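Local coordinates for protein transcriptional regulator (Aquifex aeolicus, PDB 2EH3) that probably binds DNA and regulates transcription as a dimeric, all-helical member of the TetR/AcrR family, and also binds magnesium ions, at residues 62-65 against 66-70; 43-46 against 47-50; 90-93 against 94-98; 53-56 against 57-61. All blocks are in the same frame, centred on the assembly; numbering follows the deposited sequence.

Three of the four contacts share the long helix 46-67. Contact 2 starts it after the predicted helix-turn-helix, contact 4 occupies its middle, and contact 1 ends it; the centres of contacts 2 and 1 lie 29 Å apart. Contact 3 belongs to helix 88-99, which packs against that long helix. Ile-50 CD1 of contact 2 meets Leu-98 CD1 of contact 3 at 3.9 Å, and Thr-57 OG1 of contact 4 meets Val-90 CG1 of contact 3 at 3.3 Å. The magnesium ions lie nearest the end at contact 1, where the side chain of Asn-68 is about 9 Å from one of them.

Contact 1: 62-65 against 66-70; sequences ISLF and EENKE
Glu-66 lies alongside Ile-62 one helical turn on, both side chains pointing the same way. Its CG is anti to the carbonyl carbon (chi1 -66°) and its chain is extended beyond that, which carries the carboxylate back along the turn until OE2 comes 3.7 Å from Ile-62 CG2. The backbone holds the pair in step: Glu-66 N donates to Ile-62 O at 3.0 Å.

Ser-63 repeats the spacing with Glu-67, whose N reaches Ser-63 O at 2.8 Å. Here the side chains are joined through a water, which stands 3.0 Å from Ser-63 OG and donates to Glu-67 OE2 at 2.9 Å; Ser-63 OG is also hydrogen-bonded to Lys-59 O.

The Phe-65 side chain packs on Arg-118 and Phe-119 of helix 105-126. Beyond Glu-67 the regular pattern fails. Asn-68 N makes two weak bonds, to Leu-64 O at 3.1 Å and to Phe-65 O at 3.5 Å, and Asn-68 is the first residue to leave helical angles. The arrangement is that of a helix C-terminus, where the regular bonding weakens and stops, here the end of helix 46-67, the long helix that leads from the DNA-binding region into the regulatory domain.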
loop_
_atom_site.group_PDB
_atom_site.type_symbol
_atom_site.label_atom_id
_atom_site.label_comp_id
_atom_site.label_asym_id
_atom_site.label_seq_id
_atom_site.Cartn_x
_atom_site.Cartn_y
_atom_site.Cartn_z
ATOM N N ILE A 62 -6.989 -14.709 12.178
ATOM C CA ILE A 62 -8.241 -15.457 12.257
ATOM C C ILE A 62 -8.589 -15.645 13.739
ATOM O O ILE A 62 -9.739 -15.430 14.137
ATOM C CB ILE A 62 -8.104 -16.820 11.560
ATOM C CG1 ILE A 62 -7.928 -16.574 10.060
ATOM C CG2 ILE A 62 -9.327 -17.723 11.839
ATOM C CD1 ILE A 62 -7.754 -17.856 9.249
ATOM N N SER A 63 -7.608 -16.048 14.547
ATOM C CA SER A 63 -7.836 -16.233 15.989
ATOM C C SER A 63 -8.321 -14.952 16.649
ATOM O O SER A 63 -9.226 -14.980 17.491
ATOM C CB SER A 63 -6.547 -16.682 16.687
ATOM O OG SER A 63 -6.235 -17.998 16.298
ATOM N N LEU A 64 -7.708 -13.830 16.280
ATOM C CA LEU A 64 -8.096 -12.544 16.833
ATOM C C LEU A 64 -9.594 -12.294 16.610
ATOM O O LEU A 64 -10.312 -11.896 17.535
ATOM C CB LEU A 64 -7.270 -11.427 16.178
ATOM C CG LEU A 64 -7.605 -9.982 16.563
ATOM C CD1 LEU A 64 -6.317 -9.209 16.809
ATOM C CD2 LEU A 64 -8.404 -9.323 15.469
ATOM N N PHE A 65 -10.063 -12.516 15.387
ATOM C CA PHE A 65 -11.467 -12.297 15.097
ATOM C C PHE A 65 -12.332 -13.270 15.877
ATOM O O PHE A 65 -13.340 -12.869 16.442
ATOM C CB PHE A 65 -11.757 -12.474 13.601
ATOM C CG PHE A 65 -11.433 -11.272 12.781
ATOM C CD1 PHE A 65 -12.176 -10.110 12.909
ATOM C CD2 PHE A 65 -10.367 -11.294 11.878
ATOM C CE1 PHE A 65 -11.867 -8.984 12.154
ATOM C CE2 PHE A 65 -10.059 -10.169 11.121
ATOM C CZ PHE A 65 -10.819 -9.014 11.266
ATOM N N GLU A 66 -11.935 -14.536 15.920
ATOM C CA GLU A 66 -12.761 -15.538 16.610
ATOM C C GLU A 66 -12.835 -15.276 18.116
ATOM O O GLU A 66 -13.909 -15.380 18.728
ATOM C CB GLU A 66 -12.207 -16.960 16.373
ATOM C CG GLU A 66 -12.280 -17.468 14.922
ATOM C CD GLU A 66 -11.606 -18.836 14.737
ATOM O OE1 GLU A 66 -10.723 -19.189 15.554
ATOM O OE2 GLU A 66 -11.940 -19.559 13.768
ATOM N N GLU A 67 -11.706 -14.906 18.705
ATOM C CA GLU A 67 -11.637 -14.697 20.149
ATOM C C GLU A 67 -12.154 -13.374 20.676
ATOM O O GLU A 67 -12.317 -13.208 21.889
ATOM C CB GLU A 67 -10.191 -14.873 20.622
ATOM C CG GLU A 67 -9.611 -16.231 20.275
ATOM C CD GLU A 67 -8.089 -16.310 20.439
ATOM O OE1 GLU A 67 -7.430 -15.274 20.662
ATOM O OE2 GLU A 67 -7.543 -17.426 20.316
ATOM N N ASN A 68 -12.421 -12.432 19.777
ATOM C CA ASN A 68 -12.863 -11.111 20.170
ATOM C C ASN A 68 -14.114 -10.640 19.456
ATOM O O ASN A 68 -14.369 -9.437 19.375
ATOM C CB ASN A 68 -11.727 -10.114 19.944
ATOM C CG ASN A 68 -10.479 -10.495 20.708
ATOM O OD1 ASN A 68 -9.541 -11.086 20.165
ATOM N ND2 ASN A 68 -10.483 -10.188 21.991
ATOM N N LYS A 69 -14.929 -11.593 19.018
ATOM C CA LYS A 69 -16.148 -11.246 18.289
ATOM C C LYS A 69 -17.203 -10.516 19.118
ATOM O O LYS A 69 -18.122 -9.904 18.561
ATOM C CB LYS A 69 -16.756 -12.496 17.647
ATOM C CG LYS A 69 -17.259 -13.507 18.621
ATOM C CD LYS A 69 -17.924 -14.670 17.895
ATOM C CE LYS A 69 -16.997 -15.329 16.905
ATOM N NZ LYS A 69 -17.729 -16.356 16.101
ATOM N N GLU A 70 -17.074 -10.562 20.444
ATOM C CA GLU A 70 -18.042 -9.874 21.313
ATOM C C GLU A 70 -17.566 -8.483 21.770
ATOM O O GLU A 70 -18.274 -7.751 22.501
ATOM C CB GLU A 70 -18.361 -10.724 22.552
ATOM C CG GLU A 70 -18.973 -12.071 22.214
ATOM C CD GLU A 70 -20.335 -11.921 21.537
ATOM O OE1 GLU A 70 -21.055 -10.941 21.808
ATOM O OE2 GLU A 70 -20.705 -12.796 20.738
HETATM O O HOH W 1 -8.143 -19.368 18.224
#

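Contact 2: 43-46 against 47-50; sequences FKSK and EELI
Phe-43 and Leu-49 close a short turn between two helices: residues 43-46 leave the predicted helix-turn-helix and enter helix 46-67, whose N-cap is Ser-45. The apolar part of the contact is a CH-pi interaction. Leu-49 CD1 sits over the centre of the Phe-43 ring, 4.0 Å from its centroid and 12° off the normal, while Phe-43 CD1 reaches back to Leu-49 CA at 3.8 Å. Both side chains also pack on helix 3-18, Phe-43 on Ile-7 and Leu-49 on Phe-15, which places the pair in the core of the DNA-binding region. Were Phe-43 an alanine, Leu-49 CD1 would probably lose the ring face it rests on, and a gap would be likely to open toward Ile-7.

The polar part secures the first turn of the helix. With Ser-45 OG set between the backbone N and the carbonyl carbon (chi1 63°), the hydroxyl oxygen is brought round to accept from Glu-48 N at 3.0 Å, the capping bond. Regular helical bonding starts at the same residue, since Leu-49 N donates to Ser-45 O at 3.1 Å; Ile-50 N to Lys-46 O follows.

Glu-48 reaches back past the N-cap to Lys-44. Its extended side chain lies beside that of Lys-44, with OE1 3.5 Å from Lys-44 CB, whereas the ammonium of Lys-44 turns to Tyr-40 O. The carboxylate instead accepts from the backbone: Lys-44 N donates to Glu-48 OE2 at 2.9 Å, almost straight at 178°, meeting the oxygen from above the carboxylate plane.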
loop_
_atom_site.group_PDB
_atom_site.type_symbol
_atom_site.label_atom_id
_atom_site.label_comp_id
_atom_site.label_asym_id
_atom_site.label_seq_id
_atom_site.Cartn_x
_atom_site.Cartn_y
_atom_site.Cartn_z
ATOM N N PHE A 43 10.297 -28.165 4.896
ATOM C CA PHE A 43 9.839 -27.321 3.781
ATOM C C PHE A 43 10.365 -27.862 2.457
ATOM O O PHE A 43 11.554 -28.054 2.301
ATOM C CB PHE A 43 10.354 -25.883 3.984
ATOM C CG PHE A 43 9.874 -25.244 5.267
ATOM C CD1 PHE A 43 8.553 -24.754 5.372
ATOM C CD2 PHE A 43 10.712 -25.143 6.386
ATOM C CE1 PHE A 43 8.101 -24.185 6.568
ATOM C CE2 PHE A 43 10.259 -24.575 7.589
ATOM C CZ PHE A 43 8.945 -24.093 7.682
ATOM N N LYS A 44 9.495 -28.076 1.479
ATOM C CA LYS A 44 9.999 -28.605 0.230
ATOM C C LYS A 44 10.675 -27.550 -0.641
ATOM O O LYS A 44 11.481 -27.880 -1.524
ATOM C CB LYS A 44 8.873 -29.327 -0.515
ATOM C CG LYS A 44 8.394 -30.572 0.248
ATOM C CD LYS A 44 9.567 -31.533 0.503
ATOM C CE LYS A 44 9.242 -32.606 1.540
ATOM N NZ LYS A 44 9.452 -32.135 2.944
ATOM N N SER A 45 10.418 -26.279 -0.333
ATOM C CA SER A 45 10.978 -25.187 -1.105
ATOM C C SER A 45 10.942 -23.864 -0.348
ATOM O O SER A 45 10.274 -23.729 0.672
ATOM C CB SER A 45 10.164 -25.002 -2.378
ATOM O OG SER A 45 8.839 -24.643 -2.022
ATOM N N LYS A 46 11.673 -22.892 -0.882
ATOM C CA LYS A 46 11.708 -21.555 -0.322
ATOM C C LYS A 46 10.268 -20.997 -0.413
ATOM O O LYS A 46 9.819 -20.257 0.459
ATOM C CB LYS A 46 12.667 -20.699 -1.146
ATOM C CG LYS A 46 13.389 -19.649 -0.386
ATOM C CD LYS A 46 14.444 -18.996 -1.274
ATOM C CE LYS A 46 14.060 -17.565 -1.562
ATOM N NZ LYS A 46 15.095 -16.829 -2.341
ATOM N N GLU A 47 9.561 -21.340 -1.492
ATOM C CA GLU A 47 8.180 -20.893 -1.703
ATOM C C GLU A 47 7.258 -21.399 -0.587
ATOM O O GLU A 47 6.424 -20.627 -0.062
ATOM C CB GLU A 47 7.674 -21.368 -3.079
ATOM C CG GLU A 47 6.196 -21.032 -3.354
ATOM C CD GLU A 47 5.815 -21.219 -4.823
ATOM O OE1 GLU A 47 6.681 -21.623 -5.619
ATOM O OE2 GLU A 47 4.651 -20.954 -5.188
ATOM N N GLU A 48 7.400 -22.677 -0.219
ATOM C CA GLU A 48 6.583 -23.232 0.866
ATOM C C GLU A 48 6.888 -22.487 2.151
ATOM O O GLU A 48 5.994 -22.223 2.956
ATOM C CB GLU A 48 6.853 -24.725 1.120
ATOM C CG GLU A 48 6.183 -25.694 0.180
ATOM C CD GLU A 48 6.177 -27.147 0.683
ATOM O OE1 GLU A 48 5.677 -28.006 -0.080
ATOM O OE2 GLU A 48 6.658 -27.437 1.811
ATOM N N LEU A 49 8.169 -22.171 2.360
ATOM C CA LEU A 49 8.577 -21.458 3.555
ATOM C C LEU A 49 7.933 -20.083 3.730
ATOM O O LEU A 49 7.406 -19.785 4.790
ATOM C CB LEU A 49 10.111 -21.321 3.573
ATOM C CG LEU A 49 10.723 -20.364 4.598
ATOM C CD1 LEU A 49 10.574 -20.914 6.045
ATOM C CD2 LEU A 49 12.205 -20.202 4.244
ATOM N N ILE A 50 7.991 -19.224 2.717
ATOM C CA ILE A 50 7.394 -17.906 2.910
ATOM C C ILE A 50 5.877 -18.023 3.011
ATOM O O ILE A 50 5.245 -17.281 3.760
ATOM C CB ILE A 50 7.809 -16.908 1.783
ATOM C CG1 ILE A 50 7.334 -15.482 2.148
ATOM C CG2 ILE A 50 7.305 -17.382 0.470
ATOM C CD1 ILE A 50 8.021 -14.388 1.301
#

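Contact 3: 90-93 against 94-98; sequences VVYI and FLFDL
Helix 88-99 helps build the dimer interface of this regulator, and the Tyr-92/Phe-96 pair, one turn apart, lies on that side. The rings meet edge-to-face, centroids 4.5 Å apart and planes at 52°, with the edge of Phe-96 directed at the face of Tyr-92. Phe-96 CD2 stands over the centre of the tyrosine ring and comes 3.4 Å from Tyr-92 CE1. Different first torsions bring this about: Tyr-92 CG is anti to its own N (chi1 -170°), Phe-96 CG anti to its carbonyl carbon (chi1 -64°).

In the backbone between the two residues, Phe-96 N donates to Tyr-92 O at 2.9 Å. The helix belongs to the all-helical C-terminal domain of the TetR family, and in the two-chain assembly Arg-105 of the second subunit joins both aromatics, hydrogen-bonded to Tyr-92 OH and in a cation-pi contact with Phe-96. A leucine in place of Tyr-92 is likely to cost Arg-105 of the second subunit its hydroxyl partner and to deprive the Phe-96 edge of its aromatic face.

On another side of the helix, Ile-93 CG2 lies 3.4 Å from Asp-97 OD2, an apolar methyl beside a carboxylate oxygen; Asp-97 OD1 is held by Tyr-20 N. The backbone widens into a pi-type turn at 94-98. Ile-93 O therefore serves two donors, Asp-97 N at 2.8 Å and, weakly, Leu-98 N at 3.3 Å, while Leu-98 CD1 comes 3.5 Å from that same oxygen.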
loop_
_atom_site.group_PDB
_atom_site.type_symbol
_atom_site.label_atom_id
_atom_site.label_comp_id
_atom_site.label_asym_id
_atom_site.label_seq_id
_atom_site.Cartn_x
_atom_site.Cartn_y
_atom_site.Cartn_z
ATOM N N VAL A 90 6.701 -9.422 9.808
ATOM C CA VAL A 90 5.941 -10.155 8.815
ATOM C C VAL A 90 5.120 -9.177 7.971
ATOM O O VAL A 90 4.933 -9.409 6.784
ATOM C CB VAL A 90 5.036 -11.216 9.483
ATOM C CG1 VAL A 90 4.192 -11.944 8.437
ATOM C CG2 VAL A 90 5.906 -12.204 10.257
ATOM N N VAL A 91 4.643 -8.089 8.582
ATOM C CA VAL A 91 3.893 -7.097 7.834
ATOM C C VAL A 91 4.807 -6.516 6.760
ATOM O O VAL A 91 4.385 -6.311 5.629
ATOM C CB VAL A 91 3.380 -5.962 8.761
ATOM C CG1 VAL A 91 2.797 -4.827 7.916
ATOM C CG2 VAL A 91 2.324 -6.520 9.715
ATOM N N TYR A 92 6.071 -6.273 7.113
ATOM C CA TYR A 92 7.040 -5.732 6.167
ATOM C C TYR A 92 7.251 -6.739 5.015
ATOM O O TYR A 92 7.235 -6.370 3.828
ATOM C CB TYR A 92 8.333 -5.437 6.942
ATOM C CG TYR A 92 9.358 -4.665 6.186
ATOM C CD1 TYR A 92 10.184 -5.310 5.269
ATOM C CD2 TYR A 92 9.507 -3.295 6.377
ATOM C CE1 TYR A 92 11.136 -4.606 4.559
ATOM C CE2 TYR A 92 10.450 -2.582 5.676
ATOM C CZ TYR A 92 11.261 -3.238 4.770
ATOM O OH TYR A 92 12.194 -2.523 4.064
ATOM N N ILE A 93 7.416 -8.023 5.344
ATOM C CA ILE A 93 7.599 -9.059 4.319
ATOM C C ILE A 93 6.352 -9.143 3.413
ATOM O O ILE A 93 6.437 -9.248 2.177
ATOM C CB ILE A 93 7.874 -10.421 5.034
ATOM C CG1 ILE A 93 9.248 -10.356 5.722
ATOM C CG2 ILE A 93 7.829 -11.588 4.023
ATOM C CD1 ILE A 93 9.482 -11.481 6.786
ATOM N N PHE A 94 5.179 -9.090 4.039
ATOM C CA PHE A 94 3.916 -9.138 3.332
ATOM C C PHE A 94 3.857 -8.060 2.228
ATOM O O PHE A 94 3.459 -8.326 1.089
ATOM C CB PHE A 94 2.815 -8.909 4.380
ATOM C CG PHE A 94 1.414 -9.162 3.904
ATOM C CD1 PHE A 94 1.023 -10.412 3.454
ATOM C CD2 PHE A 94 0.470 -8.146 3.980
ATOM C CE1 PHE A 94 -0.298 -10.655 3.084
ATOM C CE2 PHE A 94 -0.859 -8.377 3.610
ATOM C CZ PHE A 94 -1.236 -9.638 3.161
ATOM N N LEU A 95 4.242 -6.837 2.568
ATOM C CA LEU A 95 4.246 -5.786 1.547
ATOM C C LEU A 95 5.374 -5.905 0.514
ATOM O O LEU A 95 5.128 -6.004 -0.710
ATOM C CB LEU A 95 4.337 -4.422 2.247
ATOM C CG LEU A 95 4.541 -3.181 1.379
ATOM C CD1 LEU A 95 3.459 -3.056 0.329
ATOM C CD2 LEU A 95 4.564 -1.946 2.286
ATOM N N PHE A 96 6.610 -5.961 0.992
ATOM C CA PHE A 96 7.732 -5.916 0.068
ATOM C C PHE A 96 8.097 -7.172 -0.657
ATOM O O PHE A 96 8.685 -7.102 -1.740
ATOM C CB PHE A 96 8.930 -5.316 0.790
ATOM C CG PHE A 96 8.701 -3.894 1.201
ATOM C CD1 PHE A 96 8.506 -2.902 0.230
ATOM C CD2 PHE A 96 8.640 -3.535 2.543
ATOM C CE1 PHE A 96 8.257 -1.574 0.591
ATOM C CE2 PHE A 96 8.390 -2.207 2.907
ATOM C CZ PHE A 96 8.202 -1.228 1.936
ATOM N N ASP A 97 7.746 -8.318 -0.075
ATOM C CA ASP A 97 7.990 -9.595 -0.720
ATOM C C ASP A 97 6.761 -10.223 -1.395
ATOM O O ASP A 97 6.919 -11.082 -2.292
ATOM C CB ASP A 97 8.594 -10.578 0.273
ATOM C CG ASP A 97 9.948 -10.136 0.751
ATOM O OD1 ASP A 97 10.825 -9.868 -0.090
ATOM O OD2 ASP A 97 10.103 -10.047 1.981
ATOM N N LEU A 98 5.545 -9.830 -0.997
ATOM C CA LEU A 98 4.373 -10.393 -1.645
ATOM C C LEU A 98 3.644 -9.398 -2.543
ATOM O O LEU A 98 3.528 -9.667 -3.732
ATOM C CB LEU A 98 3.423 -11.050 -0.619
ATOM C CG LEU A 98 3.930 -12.391 -0.036
ATOM C CD1 LEU A 98 4.826 -12.171 1.159
ATOM C CD2 LEU A 98 2.713 -13.247 0.372
#

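Contact 4: 53-56 against 57-61; sequences IIER and THKKI
Glu-55 OE2 is gripped from two quarters: Lys-59 NZ forms a salt bridge to it at 3.3 Å, and a water donates to it at 2.6 Å. That water also stands 3.0 Å from His-58 ND1 and weakly accepts from Lys-59 NZ, so one solvent molecule links three side chains on the same helix face. The chains of Glu-55 and Lys-59 cross at an angle; a bend at chi2 of Glu-55 (72°) and another at chi4 of Lys-59 (45°) bring the charged ends together, with NZ only 3.5 Å from Glu-55 CG. The network extends further: Glu-55 OE1 forms a salt bridge with Lys-111, and His-58 NE2 is hydrogen-bonded to Asp-114.

A second water bridges backbone and side chain, donating to Ile-53 O at 2.7 Å and to Thr-57 OG1 at 2.9 Å. Ile-53 O takes Thr-57 N as well, at 3.3 Å, longer than the 2.8 Å from His-58 N to Ile-54 O. Thr-57 OG1 is further bonded to Glu-87. With lysine and water both at OE2 and Lys-111 at OE1, the Glu-55 carboxylate would probably be stabilised in its charged form, tying the middle of helix 46-67 electrostatically to helix 105-126.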
loop_
_atom_site.group_PDB
_atom_site.type_symbol
_atom_site.label_atom_id
_atom_site.label_comp_id
_atom_site.label_asym_id
_atom_site.label_seq_id
_atom_site.Cartn_x
_atom_site.Cartn_y
_atom_site.Cartn_z
ATOM N N ILE A 53 5.056 -18.742 6.573
ATOM C CA ILE A 53 5.270 -17.567 7.421
ATOM C C ILE A 53 4.009 -16.710 7.387
ATOM O O ILE A 53 3.513 -16.267 8.429
ATOM C CB ILE A 53 6.474 -16.712 6.909
ATOM C CG1 ILE A 53 7.784 -17.440 7.207
ATOM C CG2 ILE A 53 6.474 -15.336 7.561
ATOM C CD1 ILE A 53 9.003 -16.706 6.684
ATOM N N ILE A 54 3.501 -16.477 6.180
ATOM C CA ILE A 54 2.299 -15.678 6.026
ATOM C C ILE A 54 1.104 -16.389 6.630
ATOM O O ILE A 54 0.316 -15.773 7.375
ATOM C CB ILE A 54 2.047 -15.376 4.531
ATOM C CG1 ILE A 54 3.247 -14.593 3.965
ATOM C CG2 ILE A 54 0.724 -14.601 4.346
ATOM C CD1 ILE A 54 3.516 -13.235 4.638
ATOM N N GLU A 55 0.979 -17.683 6.340
ATOM C CA GLU A 55 -0.143 -18.470 6.843
ATOM C C GLU A 55 -0.226 -18.448 8.370
ATOM O O GLU A 55 -1.323 -18.359 8.947
ATOM C CB GLU A 55 -0.031 -19.908 6.349
ATOM C CG GLU A 55 -1.316 -20.705 6.437
ATOM C CD GLU A 55 -2.348 -20.269 5.412
ATOM O OE1 GLU A 55 -2.014 -19.456 4.520
ATOM O OE2 GLU A 55 -3.494 -20.753 5.495
ATOM N N ARG A 56 0.920 -18.524 9.033
ATOM C CA ARG A 56 0.905 -18.518 10.487
ATOM C C ARG A 56 0.494 -17.159 11.057
ATOM O O ARG A 56 -0.207 -17.109 12.072
ATOM C CB ARG A 56 2.252 -18.975 11.032
ATOM C CG ARG A 56 2.455 -20.455 10.839
ATOM C CD ARG A 56 3.736 -20.908 11.497
ATOM N NE ARG A 56 3.880 -22.351 11.374
ATOM C CZ ARG A 56 4.446 -23.120 12.292
ATOM N NH1 ARG A 56 4.932 -22.584 13.405
ATOM N NH2 ARG A 56 4.509 -24.424 12.098
ATOM N N THR A 57 0.894 -16.058 10.408
ATOM C CA THR A 57 0.480 -14.749 10.909
ATOM C C THR A 57 -1.011 -14.560 10.585
ATOM O O THR A 57 -1.755 -13.986 11.388
ATOM C CB THR A 57 1.348 -13.592 10.322
ATOM O OG1 THR A 57 2.683 -13.703 10.835
ATOM C CG2 THR A 57 0.821 -12.239 10.758
ATOM N N HIS A 58 -1.456 -15.070 9.447
ATOM C CA HIS A 58 -2.877 -14.971 9.082
ATOM C C HIS A 58 -3.696 -15.718 10.129
ATOM O O HIS A 58 -4.774 -15.266 10.528
ATOM C CB HIS A 58 -3.134 -15.613 7.716
ATOM C CG HIS A 58 -4.570 -15.555 7.277
ATOM N ND1 HIS A 58 -5.167 -16.569 6.561
ATOM C CD2 HIS A 58 -5.517 -14.599 7.431
ATOM C CE1 HIS A 58 -6.417 -16.240 6.290
ATOM N NE2 HIS A 58 -6.656 -15.050 6.804
ATOM N N LYS A 59 -3.197 -16.875 10.555
ATOM C CA LYS A 59 -3.908 -17.658 11.564
ATOM C C LYS A 59 -4.057 -16.892 12.859
ATOM O O LYS A 59 -5.057 -17.077 13.551
ATOM C CB LYS A 59 -3.222 -19.004 11.800
ATOM C CG LYS A 59 -3.626 -20.022 10.753
ATOM C CD LYS A 59 -2.758 -21.262 10.780
ATOM C CE LYS A 59 -3.367 -22.330 9.908
ATOM N NZ LYS A 59 -3.815 -21.768 8.602
ATOM N N LYS A 60 -3.080 -16.046 13.202
ATOM C CA LYS A 60 -3.191 -15.243 14.421
ATOM C C LYS A 60 -4.316 -14.232 14.210
ATOM O O LYS A 60 -5.011 -13.861 15.165
ATOM C CB LYS A 60 -1.878 -14.494 14.731
ATOM C CG LYS A 60 -0.781 -15.418 15.211
ATOM C CD LYS A 60 0.563 -14.712 15.347
ATOM C CE LYS A 60 1.645 -15.744 15.663
ATOM N NZ LYS A 60 3.038 -15.239 15.480
ATOM N N ILE A 61 -4.487 -13.785 12.963
ATOM C CA ILE A 61 -5.538 -12.825 12.646
ATOM C C ILE A 61 -6.899 -13.504 12.725
ATOM O O ILE A 61 -7.855 -12.944 13.276
ATOM C CB ILE A 61 -5.328 -12.213 11.243
ATOM C CG1 ILE A 61 -4.012 -11.422 11.234
ATOM C CG2 ILE A 61 -6.492 -11.283 10.890
ATOM C CD1 ILE A 61 -3.948 -10.308 12.252
HETATM O O HOH W 2 4.451 -16.042 11.004
HETATM O O HOH W 3 -4.996 -19.463 7.204
#